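Local coordinates for protein aldose 1-epimerase (Caenorhabditis elegans, PDB 1LUR) that probably interconverts the alpha and beta anomers of aldose sugars such as galactose, at residues Leu51-Thr55 with Ile56-Glu60; Asp181-Ala184 with Glu185-Leu188; His307-Ala310 with Pro311-His315. All coordinates share one frame; numbering follows the deposited sequence.

Interaction 1. Residues Leu51-Thr55 with Ile56-Glu60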
loop_
_atom_site.group_PDB
_atom_site.type_symbol
_atom_site.label_atom_id
_atom_site.label_comp_id
_atom_site.label_asym_id
_atom_site.label_seq_id
_atom_site.Cartn_x
_atom_site.Cartn_y
_atom_site.Cartn_z
ATOM N N LEU A 51 2.225 10.009 6.188
ATOM C CA LEU A 51 3.542 10.633 6.174
ATOM C C LEU A 51 3.778 11.177 4.777
ATOM O O LEU A 51 2.977 10.938 3.872
ATOM C CB LEU A 51 4.622 9.611 6.534
ATOM C CG LEU A 51 4.439 8.943 7.899
ATOM C CD1 LEU A 51 5.586 7.980 8.163
ATOM C CD2 LEU A 51 4.370 10.007 8.989
ATOM N N GLY A 52 4.867 11.915 4.601
ATOM C CA GLY A 52 5.159 12.471 3.296
ATOM C C GLY A 52 6.233 13.542 3.309
ATOM O O GLY A 52 7.098 13.564 4.186
ATOM N N PHE A 53 6.173 14.435 2.329
ATOM C CA PHE A 53 7.142 15.514 2.216
ATOM C C PHE A 53 6.442 16.794 1.799
ATOM O O PHE A 53 5.413 16.759 1.124
ATOM C CB PHE A 53 8.209 15.135 1.189
ATOM C CG PHE A 53 8.891 13.832 1.491
ATOM C CD1 PHE A 53 9.747 13.716 2.582
ATOM C CD2 PHE A 53 8.644 12.706 0.709
ATOM C CE1 PHE A 53 10.350 12.498 2.894
ATOM C CE2 PHE A 53 9.240 11.483 1.009
ATOM C CZ PHE A 53 10.096 11.377 2.107
ATOM N N ASP A 54 7.004 17.928 2.201
ATOM C CA ASP A 54 6.424 19.221 1.866
ATOM C C ASP A 54 6.683 19.636 0.414
ATOM O O ASP A 54 5.975 20.485 -0.123
ATOM C CB ASP A 54 6.950 20.289 2.839
ATOM C CG ASP A 54 6.512 20.037 4.283
ATOM O OD1 ASP A 54 7.057 20.686 5.201
ATOM O OD2 ASP A 54 5.613 19.196 4.508
ATOM N N THR A 55 7.681 19.033 -0.228
ATOM C CA THR A 55 7.994 19.372 -1.616
ATOM C C THR A 55 7.913 18.174 -2.563
ATOM O O THR A 55 8.058 17.028 -2.146
ATOM C CB THR A 55 9.411 19.974 -1.747
ATOM O OG1 THR A 55 10.389 18.937 -1.594
ATOM C CG2 THR A 55 9.640 21.038 -0.684
ATOM N N ILE A 56 7.697 18.458 -3.844
ATOM C CA ILE A 56 7.597 17.421 -4.862
ATOM C C ILE A 56 8.916 16.688 -5.066
ATOM O O ILE A 56 8.954 15.460 -5.144
ATOM C CB ILE A 56 7.168 18.017 -6.218
ATOM C CG1 ILE A 56 5.735 18.546 -6.122
ATOM C CG2 ILE A 56 7.288 16.969 -7.312
ATOM C CD1 ILE A 56 5.224 19.182 -7.406
ATOM N N ASP A 57 10.002 17.441 -5.157
ATOM C CA ASP A 57 11.307 16.834 -5.360
ATOM C C ASP A 57 11.655 15.829 -4.265
ATOM O O ASP A 57 12.251 14.787 -4.546
ATOM C CB ASP A 57 12.383 17.916 -5.447
ATOM C CG ASP A 57 13.537 17.510 -6.341
ATOM O OD1 ASP A 57 14.287 16.581 -5.969
ATOM O OD2 ASP A 57 13.686 18.115 -7.424
ATOM N N GLU A 58 11.284 16.132 -3.022
ATOM C CA GLU A 58 11.573 15.230 -1.909
ATOM C C GLU A 58 10.898 13.884 -2.137
ATOM O O GLU A 58 11.408 12.842 -1.721
ATOM C CB GLU A 58 11.087 15.821 -0.586
ATOM C CG GLU A 58 11.822 17.074 -0.152
ATOM C CD GLU A 58 11.255 17.663 1.121
ATOM O OE1 GLU A 58 11.509 17.103 2.207
ATOM O OE2 GLU A 58 10.542 18.682 1.032
ATOM N N PHE A 59 9.741 13.917 -2.789
ATOM C CA PHE A 59 8.991 12.700 -3.079
ATOM C C PHE A 59 9.719 11.919 -4.164
ATOM O O PHE A 59 9.833 10.693 -4.090
ATOM C CB PHE A 59 7.579 13.046 -3.556
ATOM C CG PHE A 59 6.550 13.053 -2.462
ATOM C CD1 PHE A 59 6.090 11.858 -1.918
ATOM C CD2 PHE A 59 6.035 14.251 -1.978
ATOM C CE1 PHE A 59 5.133 11.856 -0.911
ATOM C CE2 PHE A 59 5.076 14.261 -0.969
ATOM C CZ PHE A 59 4.624 13.060 -0.436
ATOM N N GLU A 60 10.211 12.639 -5.168
ATOM C CA GLU A 60 10.931 12.026 -6.278
ATOM C C GLU A 60 12.257 11.427 -5.825
ATOM O O GLU A 60 12.866 10.629 -6.536
ATOM C CB GLU A 60 11.183 13.056 -7.382
ATOM C CG GLU A 60 9.921 13.573 -8.056
ATOM C CD GLU A 60 10.206 14.649 -9.092
ATOM O OE1 GLU A 60 10.770 15.699 -8.720
ATOM O OE2 GLU A 60 9.865 14.448 -10.277
#

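Interaction 2. Residues Asp181-Ala184 with Glu185-Leu188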
loop_
_atom_site.group_PDB
_atom_site.type_symbol
_atom_site.label_atom_id
_atom_site.label_comp_id
_atom_site.label_asym_id
_atom_site.label_seq_id
_atom_site.Cartn_x
_atom_site.Cartn_y
_atom_site.Cartn_z
ATOM N N ASP A 181 5.114 10.396 17.974
ATOM C CA ASP A 181 6.420 10.018 17.451
ATOM C C ASP A 181 6.386 8.595 16.902
ATOM O O ASP A 181 7.153 8.247 16.005
ATOM C CB ASP A 181 7.480 10.126 18.548
ATOM C CG ASP A 181 7.742 11.556 18.963
ATOM O OD1 ASP A 181 6.805 12.212 19.468
ATOM O OD2 ASP A 181 8.885 12.028 18.780
ATOM N N THR A 182 5.493 7.777 17.452
ATOM C CA THR A 182 5.348 6.393 17.023
ATOM C C THR A 182 3.879 5.979 17.118
ATOM O O THR A 182 3.063 6.690 17.712
ATOM C CB THR A 182 6.193 5.443 17.900
ATOM O OG1 THR A 182 5.633 5.377 19.215
ATOM C CG2 THR A 182 7.630 5.942 17.996
ATOM N N VAL A 183 3.544 4.832 16.531
ATOM C CA VAL A 183 2.173 4.328 16.552
ATOM C C VAL A 183 2.027 3.146 17.501
ATOM O O VAL A 183 1.095 2.354 17.379
ATOM C CB VAL A 183 1.708 3.883 15.135
ATOM C CG1 VAL A 183 1.673 5.080 14.193
ATOM C CG2 VAL A 183 2.638 2.806 14.594
ATOM N N ALA A 184 2.948 3.029 18.451
ATOM C CA ALA A 184 2.906 1.934 19.413
ATOM C C ALA A 184 1.594 1.922 20.192
ATOM O O ALA A 184 1.059 0.857 20.508
ATOM C CB ALA A 184 4.078 2.045 20.375
ATOM N N GLU A 185 1.074 3.108 20.489
ATOM C CA GLU A 185 -0.176 3.228 21.237
ATOM C C GLU A 185 -1.438 3.048 20.394
ATOM O O GLU A 185 -2.520 2.813 20.936
ATOM C CB GLU A 185 -0.215 4.575 21.962
ATOM C CG GLU A 185 0.887 4.735 23.004
ATOM C CD GLU A 185 0.752 3.750 24.154
ATOM O OE1 GLU A 185 -0.230 3.860 24.922
ATOM O OE2 GLU A 185 1.623 2.863 24.288
ATOM N N HIS A 186 -1.309 3.156 19.075
ATOM C CA HIS A 186 -2.466 2.994 18.201
ATOM C C HIS A 186 -3.056 1.601 18.368
ATOM O O HIS A 186 -2.337 0.639 18.645
ATOM C CB HIS A 186 -2.073 3.183 16.736
ATOM C CG HIS A 186 -1.922 4.611 16.324
ATOM N ND1 HIS A 186 -1.006 5.461 16.901
ATOM C CD2 HIS A 186 -2.557 5.330 15.368
ATOM C CE1 HIS A 186 -1.079 6.644 16.317
ATOM N NE2 HIS A 186 -2.011 6.591 15.383
ATOM N N PHE A 187 -4.369 1.494 18.204
ATOM C CA PHE A 187 -5.039 0.211 18.331
ATOM C C PHE A 187 -5.276 -0.329 16.933
ATOM O O PHE A 187 -5.534 0.435 15.999
ATOM C CB PHE A 187 -6.385 0.360 19.039
ATOM C CG PHE A 187 -6.284 0.478 20.532
ATOM C CD1 PHE A 187 -5.755 1.621 21.124
ATOM C CD2 PHE A 187 -6.730 -0.553 21.349
ATOM C CE1 PHE A 187 -5.678 1.734 22.510
ATOM C CE2 PHE A 187 -6.657 -0.451 22.734
ATOM C CZ PHE A 187 -6.130 0.697 23.314
ATOM N N LEU A 188 -5.188 -1.644 16.788
ATOM C CA LEU A 188 -5.399 -2.268 15.494
ATOM C C LEU A 188 -6.202 -3.543 15.661
ATOM O O LEU A 188 -5.946 -4.339 16.567
ATOM C CB LEU A 188 -4.053 -2.582 14.831
ATOM C CG LEU A 188 -4.068 -3.122 13.398
ATOM C CD1 LEU A 188 -4.703 -2.100 12.456
ATOM C CD2 LEU A 188 -2.639 -3.427 12.962
HETATM O O HOH W 1 0.705 5.667 19.065
#

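Interaction 3. Residues His307-Ala310 with Pro311-His315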
loop_
_atom_site.group_PDB
_atom_site.type_symbol
_atom_site.label_atom_id
_atom_site.label_comp_id
_atom_site.label_asym_id
_atom_site.label_seq_id
_atom_site.Cartn_x
_atom_site.Cartn_y
_atom_site.Cartn_z
ATOM N N HIS A 307 -0.782 -11.873 -2.061
ATOM C CA HIS A 307 0.332 -12.397 -1.278
ATOM C C HIS A 307 1.682 -12.001 -1.847
ATOM O O HIS A 307 1.892 -12.044 -3.063
ATOM C CB HIS A 307 0.293 -13.926 -1.229
ATOM C CG HIS A 307 -0.959 -14.484 -0.629
ATOM N ND1 HIS A 307 -2.212 -14.224 -1.142
ATOM C CD2 HIS A 307 -1.147 -15.317 0.422
ATOM C CE1 HIS A 307 -3.117 -14.876 -0.434
ATOM N NE2 HIS A 307 -2.497 -15.546 0.521
ATOM N N SER A 308 2.601 -11.638 -0.962
ATOM C CA SER A 308 3.936 -11.249 -1.386
ATOM C C SER A 308 4.617 -12.498 -1.967
ATOM O O SER A 308 4.383 -13.612 -1.494
ATOM C CB SER A 308 4.727 -10.725 -0.188
ATOM O OG SER A 308 4.163 -9.534 0.328
ATOM N N ALA A 309 5.438 -12.314 -3.000
ATOM C CA ALA A 309 6.147 -13.428 -3.642
ATOM C C ALA A 309 5.223 -14.421 -4.344
ATOM O O ALA A 309 5.616 -15.561 -4.598
ATOM C CB ALA A 309 7.016 -14.172 -2.619
ATOM N N ALA A 310 4.002 -13.995 -4.663
ATOM C CA ALA A 310 3.049 -14.872 -5.340
ATOM C C ALA A 310 3.655 -15.468 -6.621
ATOM O O ALA A 310 3.450 -16.647 -6.927
ATOM C CB ALA A 310 1.778 -14.102 -5.672
ATOM N N PRO A 311 4.403 -14.659 -7.388
ATOM C CA PRO A 311 5.009 -15.169 -8.622
ATOM C C PRO A 311 5.986 -16.325 -8.398
ATOM O O PRO A 311 6.311 -17.042 -9.345
ATOM C CB PRO A 311 5.713 -13.941 -9.194
ATOM C CG PRO A 311 4.871 -12.806 -8.714
ATOM C CD PRO A 311 4.606 -13.200 -7.278
ATOM N N ASN A 312 6.438 -16.496 -7.152
ATOM C CA ASN A 312 7.386 -17.558 -6.788
ATOM C C ASN A 312 6.770 -18.821 -6.196
ATOM O O ASN A 312 7.425 -19.865 -6.120
ATOM C CB ASN A 312 8.413 -17.022 -5.786
ATOM C CG ASN A 312 9.223 -15.877 -6.344
ATOM O OD1 ASN A 312 9.058 -14.730 -5.938
ATOM N ND2 ASN A 312 10.105 -16.184 -7.288
ATOM N N PHE A 313 5.526 -18.733 -5.756
ATOM C CA PHE A 313 4.860 -19.889 -5.170
ATOM C C PHE A 313 3.532 -20.124 -5.872
ATOM O O PHE A 313 2.627 -19.290 -5.798
ATOM C CB PHE A 313 4.661 -19.653 -3.670
ATOM C CG PHE A 313 5.945 -19.381 -2.928
ATOM C CD1 PHE A 313 6.343 -18.077 -2.642
ATOM C CD2 PHE A 313 6.782 -20.431 -2.553
ATOM C CE1 PHE A 313 7.551 -17.824 -1.996
ATOM C CE2 PHE A 313 7.994 -20.183 -1.908
ATOM C CZ PHE A 313 8.377 -18.879 -1.629
ATOM N N ASP A 314 3.415 -21.259 -6.556
ATOM C CA ASP A 314 2.184 -21.563 -7.272
ATOM C C ASP A 314 0.960 -21.842 -6.416
ATOM O O ASP A 314 -0.147 -21.935 -6.950
ATOM C CB ASP A 314 2.398 -22.708 -8.267
ATOM C CG ASP A 314 2.826 -23.983 -7.601
ATOM O OD1 ASP A 314 2.183 -24.381 -6.607
ATOM O OD2 ASP A 314 3.803 -24.594 -8.083
ATOM N N HIS A 315 1.138 -21.984 -5.101
ATOM C CA HIS A 315 -0.016 -22.243 -4.242
ATOM C C HIS A 315 -0.579 -20.916 -3.743
ATOM O O HIS A 315 -1.613 -20.880 -3.080
ATOM C CB HIS A 315 0.333 -23.158 -3.060
ATOM C CG HIS A 315 1.444 -22.654 -2.195
ATOM N ND1 HIS A 315 2.748 -22.560 -2.635
ATOM C CD2 HIS A 315 1.455 -22.263 -0.898
ATOM C CE1 HIS A 315 3.513 -22.134 -1.646
ATOM N NE2 HIS A 315 2.753 -21.947 -0.580
#

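Interaction 1. Residues Leu51-Thr55 with Ile56-Glu60
F53 turns the edge of its ring onto the face of F59 in a T-shaped stack, the centroids 5.1 Å apart and the planes at 80°. F53 CD2 does the touching: it stands over the centre of the F59 ring, 3.8 Å from F59 CD1. F53 CB adds a CH-pi contact to the same ring, 4.3 Å from its centroid. From the other partner, E58, the carbonyl O lies over one face of the F53 ring, offset toward the rim, while E58 CB packs 3.5 Å from F53 CB. T55 is the N-cap of helix 56-61, and with E58 it forms a capping box. E58 CG is anti to its own carbonyl carbon (chi1 -66°) and the chain then runs extended, which carries OE2 back to the N-cap residue; there it accepts a weak, bent bond from T55 N at 3.1 Å. In return E58 N donates to T55 OG1 at 3.3 Å, although the placing of that hydroxyl in the model is doubtful. The T55 and E58 side chains meet at about a right angle. G52 CA approaches F59 CZ to 3.8 Å, and beyond the segments F59 packs on L28, T33 and A35 of the neighbouring strands.

Interaction 2. Residues Asp181-Ala184 with Glu185-Leu188
V183 lies beneath the imidazole of H186, and this is the tight side of the contact. V183 CG1 sits over one face of the ring, 3.9 Å from its centroid and 17° off the normal, in a CH-pi contact; V183 CB reaches H186 ND1 at 3.6 Å. CG1 is anti to the V183 carbonyl carbon (chi1 -64°), which brings this methyl under the ring. The backbone closes the same side: H186 N donates to V183 O at 3.0 Å. With A184 and E185 both in helical backbone geometry, V183 to H186 make a type I beta turn that feeds the chain into strand 187-192. The looser side holds a water at the ring edge, in the imidazole plane, 2.8 Å from H186 ND1. The same water donates to T182 O at 2.9 Å and takes a weak bond from E185 N at 3.0 Å, tying the preceding loop to the turn. E185 is solvent-exposed, and its side chain touches K225. The H186 ring also meets the F258 ring, and H186 NE2 has a weak hydrogen bond with L177 N.

Interaction 3. Residues His307-Ala310 with Pro311-His315
A309 and F313 carry the apolar part of this turn. A309 CB lies at the edge of the F313 ring, in its plane, 3.7 Å from CE1. F313 CG is anti to its own carbonyl carbon (chi1 -57°), which swings the ring back beside A309, and the ring atom CD1 lies 3.3 Å from A309 O. With the F313 ring cut back to an alanine, A309 CB would probably lose the ring edge at its side, though not P204, and F316 would be left without the ring it meets.

The hydrogen bonds within the turn are backbone to backbone. H307 to A310 form a type II beta turn, closed by a weak bond from A310 N to H307 O, with A309 in the left-handed region. The chain then winds on as a short 3-10 segment: N312 N donates to A309 O at 2.8 Å, and F313 N to A310 O at 3.2 Å. F313 N has a second, weak bond to A309 O at 3.4 Å, so that carbonyl is shared by two amides. P311 has no N-H and so donates no bond within the winding.

The N312 side-chain amide is held from outside, OD1 by K78 N and ND2 weakly by T81 O. S308 N donates to D240 OD2. The segment follows strand 300-305: P311 and N312 pack on I77 of strand 76-77 and L82 of strand 81-84, while A309 rests on P204 of strand 204-205.

How the interactions relate
The three contacts come in series along the chain, all within its aldose 1-epimerase region, and none touches another. Centre to centre, interactions 1 and 2 are about 24 Å apart, 2 and 3 about 30 Å, and 1 and 3 about 32 Å, with 1 and 3 on opposite sides of the chain's centre. Each lies in the connection that follows a strand: interaction 1 comes after strand 46-48 of the four-stranded sheet, interaction 2 leads from strand 170-175 of the seven-stranded sheet into strand 187-192 of the nine-stranded one, and interaction 3 follows strand 300-305, the neighbour of 170-175. They belong to separate connections of a predominantly beta-sheet fold, as in galactose mutarotases.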